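Local coordinates for protein formate dehydrogenase (Pyrobaculum aerophilum, PDB 1QP8) that binds NADPH and probably acts as an oxidoreductase of the D-isomer specific 2-hydroxyacid dehydrogenase family, reducing substrates such as glyoxylate or hydroxypyruvate, at residues P97-I102 with V117-I122; S167-L172 with Y194-L199; E174-V179 with A201-F206. All blocks are in the same frame, centred on the assembly; numbering follows the deposited sequence.

Contact 1. Residues P97-I102 with V117-I122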
loop_
_atom_site.group_PDB
_atom_site.type_symbol
_atom_site.label_atom_id
_atom_site.label_comp_id
_atom_site.label_asym_id
_atom_site.label_seq_id
_atom_site.Cartn_x
_atom_site.Cartn_y
_atom_site.Cartn_z
ATOM N N PRO A 97 -7.853 -3.587 -0.555
ATOM C CA PRO A 97 -8.710 -4.751 -0.795
ATOM C C PRO A 97 -7.873 -6.026 -0.922
ATOM O O PRO A 97 -8.276 -7.100 -0.460
ATOM C CB PRO A 97 -9.409 -4.433 -2.125
ATOM C CG PRO A 97 -8.954 -3.038 -2.508
ATOM C CD PRO A 97 -7.682 -2.784 -1.779
ATOM N N TYR A 98 -6.708 -5.904 -1.563
ATOM C CA TYR A 98 -5.835 -7.053 -1.781
ATOM C C TYR A 98 -5.424 -7.740 -0.494
ATOM O O TYR A 98 -5.671 -8.921 -0.325
ATOM C CB TYR A 98 -4.579 -6.645 -2.539
ATOM C CG TYR A 98 -3.830 -7.817 -3.137
ATOM C CD1 TYR A 98 -4.221 -8.364 -4.353
ATOM C CD2 TYR A 98 -2.731 -8.375 -2.487
ATOM C CE1 TYR A 98 -3.536 -9.436 -4.910
ATOM C CE2 TYR A 98 -2.042 -9.448 -3.030
ATOM C CZ TYR A 98 -2.446 -9.980 -4.244
ATOM O OH TYR A 98 -1.784 -11.074 -4.783
ATOM N N LYS A 99 -4.783 -7.014 0.408
ATOM C CA LYS A 99 -4.372 -7.628 1.662
ATOM C C LYS A 99 -5.569 -7.801 2.602
ATOM O O LYS A 99 -5.404 -8.089 3.800
ATOM C CB LYS A 99 -3.270 -6.794 2.327
ATOM C CG LYS A 99 -2.041 -6.601 1.459
ATOM C CD LYS A 99 -1.306 -7.899 1.209
ATOM C CE LYS A 99 -0.412 -8.265 2.382
ATOM N NZ LYS A 99 0.184 -9.634 2.235
ATOM N N ARG A 100 -6.767 -7.611 2.046
ATOM C CA ARG A 100 -8.013 -7.775 2.790
ATOM C C ARG A 100 -8.136 -6.865 4.025
ATOM O O ARG A 100 -8.806 -7.216 5.005
ATOM C CB ARG A 100 -8.132 -9.238 3.219
ATOM C CG ARG A 100 -7.630 -10.251 2.171
ATOM C CD ARG A 100 -8.715 -10.730 1.213
ATOM N NE ARG A 100 -8.463 -10.364 -0.177
ATOM C CZ ARG A 100 -8.500 -11.226 -1.194
ATOM N NH1 ARG A 100 -8.771 -12.514 -0.974
ATOM N NH2 ARG A 100 -8.295 -10.808 -2.439
ATOM N N ILE A 101 -7.494 -5.702 3.993
ATOM C CA ILE A 101 -7.572 -4.789 5.127
ATOM C C ILE A 101 -9.010 -4.288 5.334
ATOM O O ILE A 101 -9.560 -4.364 6.443
ATOM C CB ILE A 101 -6.672 -3.559 4.924
ATOM C CG1 ILE A 101 -5.202 -3.982 4.810
ATOM C CG2 ILE A 101 -6.861 -2.595 6.080
ATOM C CD1 ILE A 101 -4.599 -4.493 6.102
ATOM N N ILE A 102 -9.614 -3.774 4.263
ATOM C CA ILE A 102 -10.972 -3.261 4.352
ATOM C C ILE A 102 -11.939 -4.313 4.853
ATOM O O ILE A 102 -12.735 -4.054 5.756
ATOM C CB ILE A 102 -11.495 -2.785 3.005
ATOM C CG1 ILE A 102 -10.852 -1.462 2.611
ATOM C CG2 ILE A 102 -12.989 -2.584 3.091
ATOM C CD1 ILE A 102 -11.294 -0.983 1.247
ATOM N N VAL A 117 -10.700 -15.772 6.239
ATOM C CA VAL A 117 -10.282 -15.267 4.927
ATOM C C VAL A 117 -8.766 -15.325 4.802
ATOM O O VAL A 117 -8.055 -14.776 5.647
ATOM C CB VAL A 117 -10.674 -13.780 4.721
ATOM C CG1 VAL A 117 -10.335 -13.348 3.307
ATOM C CG2 VAL A 117 -12.140 -13.572 5.006
ATOM N N GLU A 118 -8.258 -15.975 3.761
ATOM C CA GLU A 118 -6.810 -16.030 3.610
ATOM C C GLU A 118 -6.291 -14.742 2.975
ATOM O O GLU A 118 -6.914 -14.169 2.073
ATOM C CB GLU A 118 -6.371 -17.241 2.781
ATOM C CG GLU A 118 -4.851 -17.371 2.693
ATOM C CD GLU A 118 -4.378 -18.779 2.375
ATOM O OE1 GLU A 118 -4.780 -19.334 1.328
ATOM O OE2 GLU A 118 -3.593 -19.329 3.175
ATOM N N ILE A 119 -5.147 -14.288 3.472
ATOM C CA ILE A 119 -4.522 -13.069 2.993
ATOM C C ILE A 119 -3.561 -13.343 1.848
ATOM O O ILE A 119 -2.559 -14.025 2.016
ATOM C CB ILE A 119 -3.827 -12.385 4.161
ATOM C CG1 ILE A 119 -4.902 -12.026 5.189
ATOM C CG2 ILE A 119 -3.060 -11.163 3.690
ATOM C CD1 ILE A 119 -4.411 -11.307 6.386
ATOM N N PRO A 120 -3.875 -12.838 0.651
ATOM C CA PRO A 120 -3.031 -13.040 -0.525
ATOM C C PRO A 120 -1.676 -12.428 -0.325
ATOM O O PRO A 120 -1.519 -11.491 0.457
ATOM C CB PRO A 120 -3.773 -12.303 -1.630
ATOM C CG PRO A 120 -5.183 -12.409 -1.220
ATOM C CD PRO A 120 -5.103 -12.125 0.278
ATOM N N LEU A 121 -0.689 -12.957 -1.029
ATOM C CA LEU A 121 0.641 -12.397 -0.949
ATOM C C LEU A 121 0.891 -11.714 -2.281
ATOM O O LEU A 121 0.293 -12.062 -3.291
ATOM C CB LEU A 121 1.671 -13.493 -0.680
ATOM C CG LEU A 121 2.304 -13.426 0.719
ATOM C CD1 LEU A 121 1.228 -13.236 1.776
ATOM C CD2 LEU A 121 3.081 -14.694 0.994
ATOM N N ILE A 122 1.741 -10.704 -2.272
ATOM C CA ILE A 122 2.062 -10.001 -3.494
ATOM C C ILE A 122 3.276 -10.710 -4.088
ATOM O O ILE A 122 3.350 -10.963 -5.302
ATOM C CB ILE A 122 2.337 -8.506 -3.189
ATOM C CG1 ILE A 122 0.995 -7.766 -3.167
ATOM C CG2 ILE A 122 3.309 -7.899 -4.204
ATOM C CD1 ILE A 122 1.099 -6.307 -2.896
#
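The junction between helices 83-98 and 101-109 packs against the extended loop 117-122, which leads toward strand 126-130 of the NAD-binding domain. P120 meets two flat groups, each with a different carbon. Its CB lies over one face of the Y98 ring, 4.0 Å from the ring centroid, a CH-pi contact. Its CG lies over the centre of the R100 guanidinium, 3.5 Å from CZ. The Y98 ring reaches the loop because CG is anti to the backbone N (chi1 -164°). There Y98 OH donates to L121 O at 2.7 Å, from above the carbonyl plane. I122 CG1 packs on Y98 CE2 at 3.5 Å. K99 bends at chi2 and chi3, and its NZ donates to P120 O at 3.1 Å. The same NZ forms a salt bridge with E88 of the second subunit. R100 NE bonds P97 O in the carbonyl plane, at 3.3 Å, which helps fix the guanidinium. R100 CD also touches V117 CG1. An alanine at R100 would remove this flat group and is likely to leave P120 CG without its cover and V117 with a gap beside it. I122 also packs on L95 of helix 83-98, while P97 touches V256 of strand 255-257.

Contact 2. Residues S167-L172 with Y194-L199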
loop_
_atom_site.group_PDB
_atom_site.type_symbol
_atom_site.label_atom_id
_atom_site.label_comp_id
_atom_site.label_asym_id
_atom_site.label_seq_id
_atom_site.Cartn_x
_atom_site.Cartn_y
_atom_site.Cartn_z
ATOM N N SER A 167 -0.111 -6.948 -25.697
ATOM C CA SER A 167 -1.467 -7.487 -25.660
ATOM C C SER A 167 -2.006 -7.372 -24.238
ATOM O O SER A 167 -1.514 -8.036 -23.319
ATOM C CB SER A 167 -1.489 -8.949 -26.115
ATOM O OG SER A 167 -0.626 -9.746 -25.325
ATOM N N LEU A 168 -3.002 -6.510 -24.052
ATOM C CA LEU A 168 -3.599 -6.324 -22.732
ATOM C C LEU A 168 -3.956 -7.699 -22.180
ATOM O O LEU A 168 -3.715 -7.984 -21.002
ATOM C CB LEU A 168 -4.867 -5.458 -22.810
ATOM C CG LEU A 168 -6.118 -6.016 -23.515
ATOM C CD1 LEU A 168 -7.324 -5.930 -22.599
ATOM C CD2 LEU A 168 -6.383 -5.248 -24.796
ATOM N N GLU A 169 -4.512 -8.546 -23.050
ATOM C CA GLU A 169 -4.909 -9.905 -22.691
ATOM C C GLU A 169 -3.781 -10.641 -21.992
ATOM O O GLU A 169 -3.905 -11.041 -20.841
ATOM C CB GLU A 169 -5.339 -10.679 -23.935
ATOM C CG GLU A 169 -6.691 -10.264 -24.474
ATOM C CD GLU A 169 -7.202 -11.182 -25.577
ATOM O OE1 GLU A 169 -7.045 -12.421 -25.443
ATOM O OE2 GLU A 169 -7.773 -10.669 -26.568
ATOM N N GLU A 170 -2.678 -10.828 -22.695
ATOM C CA GLU A 170 -1.537 -11.505 -22.105
ATOM C C GLU A 170 -0.881 -10.534 -21.141
ATOM O O GLU A 170 0.069 -9.838 -21.495
ATOM C CB GLU A 170 -0.548 -11.930 -23.200
ATOM C CG GLU A 170 0.775 -12.501 -22.685
ATOM C CD GLU A 170 0.588 -13.680 -21.741
ATOM O OE1 GLU A 170 0.008 -14.705 -22.175
ATOM O OE2 GLU A 170 1.021 -13.578 -20.569
ATOM N N ALA A 171 -1.411 -10.481 -19.926
ATOM C CA ALA A 171 -0.920 -9.597 -18.870
ATOM C C ALA A 171 -1.953 -9.799 -17.789
ATOM O O ALA A 171 -1.658 -9.779 -16.594
ATOM C CB ALA A 171 -0.930 -8.145 -19.337
ATOM N N LEU A 172 -3.180 -10.008 -18.249
ATOM C CA LEU A 172 -4.316 -10.250 -17.382
ATOM C C LEU A 172 -4.468 -11.759 -17.156
ATOM O O LEU A 172 -5.040 -12.182 -16.155
ATOM C CB LEU A 172 -5.588 -9.686 -18.028
ATOM C CG LEU A 172 -5.648 -8.192 -18.374
ATOM C CD1 LEU A 172 -7.013 -7.893 -18.928
ATOM C CD2 LEU A 172 -5.405 -7.327 -17.144
ATOM N N TYR A 194 -15.052 -7.635 -20.843
ATOM C CA TYR A 194 -15.430 -8.759 -19.995
ATOM C C TYR A 194 -14.528 -9.968 -20.224
ATOM O O TYR A 194 -13.922 -10.508 -19.295
ATOM C CB TYR A 194 -16.884 -9.156 -20.257
ATOM C CG TYR A 194 -17.260 -10.408 -19.514
ATOM C CD1 TYR A 194 -17.460 -10.393 -18.134
ATOM C CD2 TYR A 194 -17.310 -11.632 -20.170
ATOM C CE1 TYR A 194 -17.690 -11.564 -17.429
ATOM C CE2 TYR A 194 -17.537 -12.807 -19.476
ATOM C CZ TYR A 194 -17.725 -12.769 -18.109
ATOM O OH TYR A 194 -17.935 -13.944 -17.434
ATOM N N GLN A 195 -14.459 -10.383 -21.481
ATOM C CA GLN A 195 -13.648 -11.517 -21.895
ATOM C C GLN A 195 -12.221 -11.417 -21.377
ATOM O O GLN A 195 -11.665 -12.399 -20.890
ATOM C CB GLN A 195 -13.667 -11.588 -23.417
ATOM C CG GLN A 195 -13.951 -10.235 -24.045
ATOM C CD GLN A 195 -14.351 -10.329 -25.497
ATOM O OE1 GLN A 195 -13.575 -10.785 -26.338
ATOM N NE2 GLN A 195 -15.571 -9.896 -25.803
ATOM N N HIS A 196 -11.635 -10.226 -21.471
ATOM C CA HIS A 196 -10.265 -10.013 -21.010
ATOM C C HIS A 196 -10.201 -10.090 -19.493
ATOM O O HIS A 196 -9.380 -10.826 -18.935
ATOM C CB HIS A 196 -9.748 -8.667 -21.500
ATOM C CG HIS A 196 -10.056 -8.404 -22.939
ATOM N ND1 HIS A 196 -11.203 -7.755 -23.350
ATOM C CD2 HIS A 196 -9.398 -8.752 -24.068
ATOM C CE1 HIS A 196 -11.236 -7.715 -24.670
ATOM N NE2 HIS A 196 -10.152 -8.314 -25.131
ATOM N N LEU A 197 -11.077 -9.342 -18.831
ATOM C CA LEU A 197 -11.139 -9.335 -17.376
ATOM C C LEU A 197 -11.266 -10.767 -16.866
ATOM O O LEU A 197 -10.579 -11.168 -15.920
ATOM C CB LEU A 197 -12.352 -8.528 -16.917
ATOM C CG LEU A 197 -12.367 -7.022 -17.155
ATOM C CD1 LEU A 197 -13.746 -6.458 -16.826
ATOM C CD2 LEU A 197 -11.299 -6.382 -16.282
ATOM N N ALA A 198 -12.147 -11.527 -17.513
ATOM C CA ALA A 198 -12.409 -12.918 -17.158
ATOM C C ALA A 198 -11.195 -13.840 -17.256
ATOM O O ALA A 198 -11.254 -14.987 -16.830
ATOM C CB ALA A 198 -13.524 -13.452 -18.017
ATOM N N LEU A 199 -10.099 -13.340 -17.820
ATOM C CA LEU A 199 -8.886 -14.132 -17.948
ATOM C C LEU A 199 -8.113 -14.069 -16.636
ATOM O O LEU A 199 -7.169 -14.835 -16.409
ATOM C CB LEU A 199 -8.019 -13.591 -19.084
ATOM C CG LEU A 199 -8.702 -13.441 -20.446
ATOM C CD1 LEU A 199 -7.721 -12.840 -21.448
ATOM C CD2 LEU A 199 -9.197 -14.792 -20.924
#
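This is a mainly apolar packing contact between two short helical segments of the NAD-binding domain, with no hydrogen bond from one to the other. Segment 167-172 carries a weakly bonded helix at about 169-172 and leads toward strand 177-180. Segment 194-199 carries helix 194-197, which lies in the chain between strands 177-180 and 205-208. H196 is at the centre of the contact. Its CB is touched by two leucine methyls, L168 CD1 and L172 CD1, each at 3.8 Å. With CG between the backbone N and the carbonyl carbon (chi1 68°), L168 turns CD1 to H196. There L168 CD1 also comes to 3.7 Å from H196 CG, meeting the ring obliquely. L172 CD1 also lies 3.8 Å from H196 O. E169 lies beside the imidazole, but its exact placing is doubtful. L199 CD1 packs on E169 CB at 4.1 Å. Around the contact, L172 packs on A128 and L130 of strand 126-130, and L197 packs on I223 of helix 217-226. The side chain of L168 is about 8 Å from the bound NADPH. H196 ND1 is hydrogen-bonded to K193 N, just before the segment, which probably helps set the ring's rotation. The polar partner of the imidazole thus comes from its own side of the contact. The two segments are therefore held together by side-chain packing rather than by directed polar bonds.

Contact 3. Residues E174-V179 with A201-F206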
loop_
_atom_site.group_PDB
_atom_site.type_symbol
_atom_site.label_atom_id
_atom_site.label_comp_id
_atom_site.label_asym_id
_atom_site.label_seq_id
_atom_site.Cartn_x
_atom_site.Cartn_y
_atom_site.Cartn_z
ATOM N N GLU A 174 -4.599 -15.137 -15.930
ATOM C CA GLU A 174 -4.374 -15.673 -14.593
ATOM C C GLU A 174 -3.674 -14.675 -13.679
ATOM O O GLU A 174 -3.000 -15.063 -12.722
ATOM C CB GLU A 174 -3.541 -16.948 -14.671
ATOM C CG GLU A 174 -4.183 -18.054 -15.466
ATOM C CD GLU A 174 -3.253 -19.231 -15.630
ATOM O OE1 GLU A 174 -2.169 -19.053 -16.231
ATOM O OE2 GLU A 174 -3.606 -20.333 -15.153
ATOM N N ALA A 175 -3.821 -13.390 -13.977
ATOM C CA ALA A 175 -3.199 -12.383 -13.136
ATOM C C ALA A 175 -4.061 -12.249 -11.876
ATOM O O ALA A 175 -5.295 -12.378 -11.935
ATOM C CB ALA A 175 -3.112 -11.066 -13.877
ATOM N N ARG A 176 -3.413 -12.021 -10.735
ATOM C CA ARG A 176 -4.146 -11.875 -9.486
ATOM C C ARG A 176 -4.467 -10.419 -9.204
ATOM O O ARG A 176 -5.178 -10.108 -8.247
ATOM C CB ARG A 176 -3.370 -12.486 -8.316
ATOM C CG ARG A 176 -3.407 -14.002 -8.347
ATOM C CD ARG A 176 -2.537 -14.682 -7.289
ATOM N NE ARG A 176 -3.102 -14.716 -5.935
ATOM C CZ ARG A 176 -4.405 -14.763 -5.641
ATOM N NH1 ARG A 176 -5.332 -14.765 -6.598
ATOM N NH2 ARG A 176 -4.780 -14.850 -4.369
ATOM N N ALA A 177 -3.969 -9.532 -10.063
ATOM C CA ALA A 177 -4.192 -8.108 -9.900
ATOM C C ALA A 177 -3.765 -7.327 -11.117
ATOM O O ALA A 177 -2.951 -7.781 -11.908
ATOM C CB ALA A 177 -3.425 -7.613 -8.713
ATOM N N ALA A 178 -4.303 -6.125 -11.238
ATOM C CA ALA A 178 -3.984 -5.255 -12.342
ATOM C C ALA A 178 -4.152 -3.827 -11.870
ATOM O O ALA A 178 -5.092 -3.513 -11.143
ATOM C CB ALA A 178 -4.918 -5.529 -13.498
ATOM N N VAL A 179 -3.219 -2.972 -12.266
ATOM C CA VAL A 179 -3.269 -1.559 -11.936
ATOM C C VAL A 179 -3.362 -0.882 -13.295
ATOM O O VAL A 179 -2.375 -0.828 -14.027
ATOM C CB VAL A 179 -1.973 -1.098 -11.236
ATOM C CG1 VAL A 179 -1.908 0.424 -11.193
ATOM C CG2 VAL A 179 -1.911 -1.674 -9.829
ATOM N N ALA A 201 -7.709 -14.139 -12.373
ATOM C CA ALA A 201 -8.112 -15.098 -11.360
ATOM C C ALA A 201 -9.505 -14.699 -10.871
ATOM O O ALA A 201 -9.827 -13.511 -10.824
ATOM C CB ALA A 201 -7.127 -15.067 -10.212
ATOM N N GLU A 202 -10.339 -15.670 -10.504
ATOM C CA GLU A 202 -11.680 -15.329 -10.040
ATOM C C GLU A 202 -11.594 -14.588 -8.723
ATOM O O GLU A 202 -12.576 -14.040 -8.234
ATOM C CB GLU A 202 -12.535 -16.585 -9.889
ATOM C CG GLU A 202 -12.845 -17.257 -11.213
ATOM C CD GLU A 202 -14.184 -17.959 -11.207
ATOM O OE1 GLU A 202 -14.391 -18.820 -10.330
ATOM O OE2 GLU A 202 -15.033 -17.655 -12.075
ATOM N N ASP A 203 -10.385 -14.553 -8.186
ATOM C CA ASP A 203 -10.093 -13.918 -6.919
ATOM C C ASP A 203 -9.388 -12.559 -7.086
ATOM O O ASP A 203 -9.121 -11.856 -6.108
ATOM C CB ASP A 203 -9.221 -14.877 -6.124
ATOM C CG ASP A 203 -8.740 -14.287 -4.847
ATOM O OD1 ASP A 203 -9.594 -13.954 -3.998
ATOM O OD2 ASP A 203 -7.508 -14.154 -4.697
ATOM N N ALA A 204 -9.121 -12.183 -8.334
ATOM C CA ALA A 204 -8.404 -10.950 -8.658
ATOM C C ALA A 204 -8.972 -9.612 -8.203
ATOM O O ALA A 204 -10.164 -9.459 -7.943
ATOM C CB ALA A 204 -8.141 -10.887 -10.157
ATOM N N VAL A 205 -8.060 -8.647 -8.150
ATOM C CA VAL A 205 -8.306 -7.272 -7.752
ATOM C C VAL A 205 -7.900 -6.387 -8.925
ATOM O O VAL A 205 -6.720 -6.289 -9.229
ATOM C CB VAL A 205 -7.382 -6.879 -6.598
ATOM C CG1 VAL A 205 -7.475 -5.381 -6.346
ATOM C CG2 VAL A 205 -7.715 -7.678 -5.364
ATOM N N PHE A 206 -8.853 -5.734 -9.571
ATOM C CA PHE A 206 -8.529 -4.869 -10.700
ATOM C C PHE A 206 -8.579 -3.418 -10.255
ATOM O O PHE A 206 -9.633 -2.926 -9.877
ATOM C CB PHE A 206 -9.545 -5.063 -11.823
ATOM C CG PHE A 206 -9.193 -4.340 -13.080
ATOM C CD1 PHE A 206 -8.575 -5.007 -14.129
ATOM C CD2 PHE A 206 -9.448 -2.979 -13.211
ATOM C CE1 PHE A 206 -8.214 -4.326 -15.294
ATOM C CE2 PHE A 206 -9.092 -2.286 -14.370
ATOM C CZ PHE A 206 -8.474 -2.961 -15.411
#
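D203 OD2 is gripped by two nitrogens of R176, NH2 at 2.8 Å and NH1 at 3.0 Å. This end-on salt bridge lies just before the start of two neighbouring parallel strands, 177-180 and 205-208, in the Rossmann-type sheet. Helix 194-197 lies between them in the chain, making a beta-alpha-beta unit. Both R176 nitrogens converge on the one oxygen. NH1 meets the anti lone pair of D203 OD2, and NH2 comes nearly along the C-O axis of the same oxygen. The guanidinium and carboxylate are nearly coplanar, 27° apart. D203 has CG anti to the backbone N (chi1 175°), which carries the carboxylate toward the arginine. R176 bends at chi3 to bring its guanidinium round. D203 OD1 has a long, weak ion pair with R100.

The backbones are laced by three bonds. A201 N donates to A175 O at 3.0 Å in an almost straight bond (175°). V205 N donates to R176 O at 3.2 Å. A178 N donates to V205 O at 3.1 Å. R176 O and V205 O each also receive a CA-H contact, from A204 CA and A177 CA respectively. Before strand 205-208, the chain makes a type I turn from A201 to A204, closed by A204 N on A201 O. A177 and V205 share one face of the sheet, where both pack on L94 of helix 83-98. A178 and F206 share the other. On that face the A178 methyl meets the phenyl ring obliquely, with A178 CB 3.7 Å from F206 CD1.

How the contacts relate
Contacts 1 and 3 touch, with centres 12 Å apart. Y98 CD1 packs on V205 CG2 at 3.7 Å, and P120 CB lies 3.9 Å from R176 NH2. The loop junction of contact 1 thus covers the start of the strand pair. Contacts 2 and 3 have centres 10 Å apart, and their segments alternate along the chain. L199 O and E174 N, at 2.6 Å, probably form a hydrogen bond, and L197 CD2 packs on F206 CD1. Contacts 1 and 2 do not touch; their nearest atoms are about 12 Å apart. Contact 2 lies nearer the cofactor: the side chain of L168 is about 8 Å from NADPH, that of F206 about 12 Å. Contact 1 lies away from the annotated sites, partly against the second subunit.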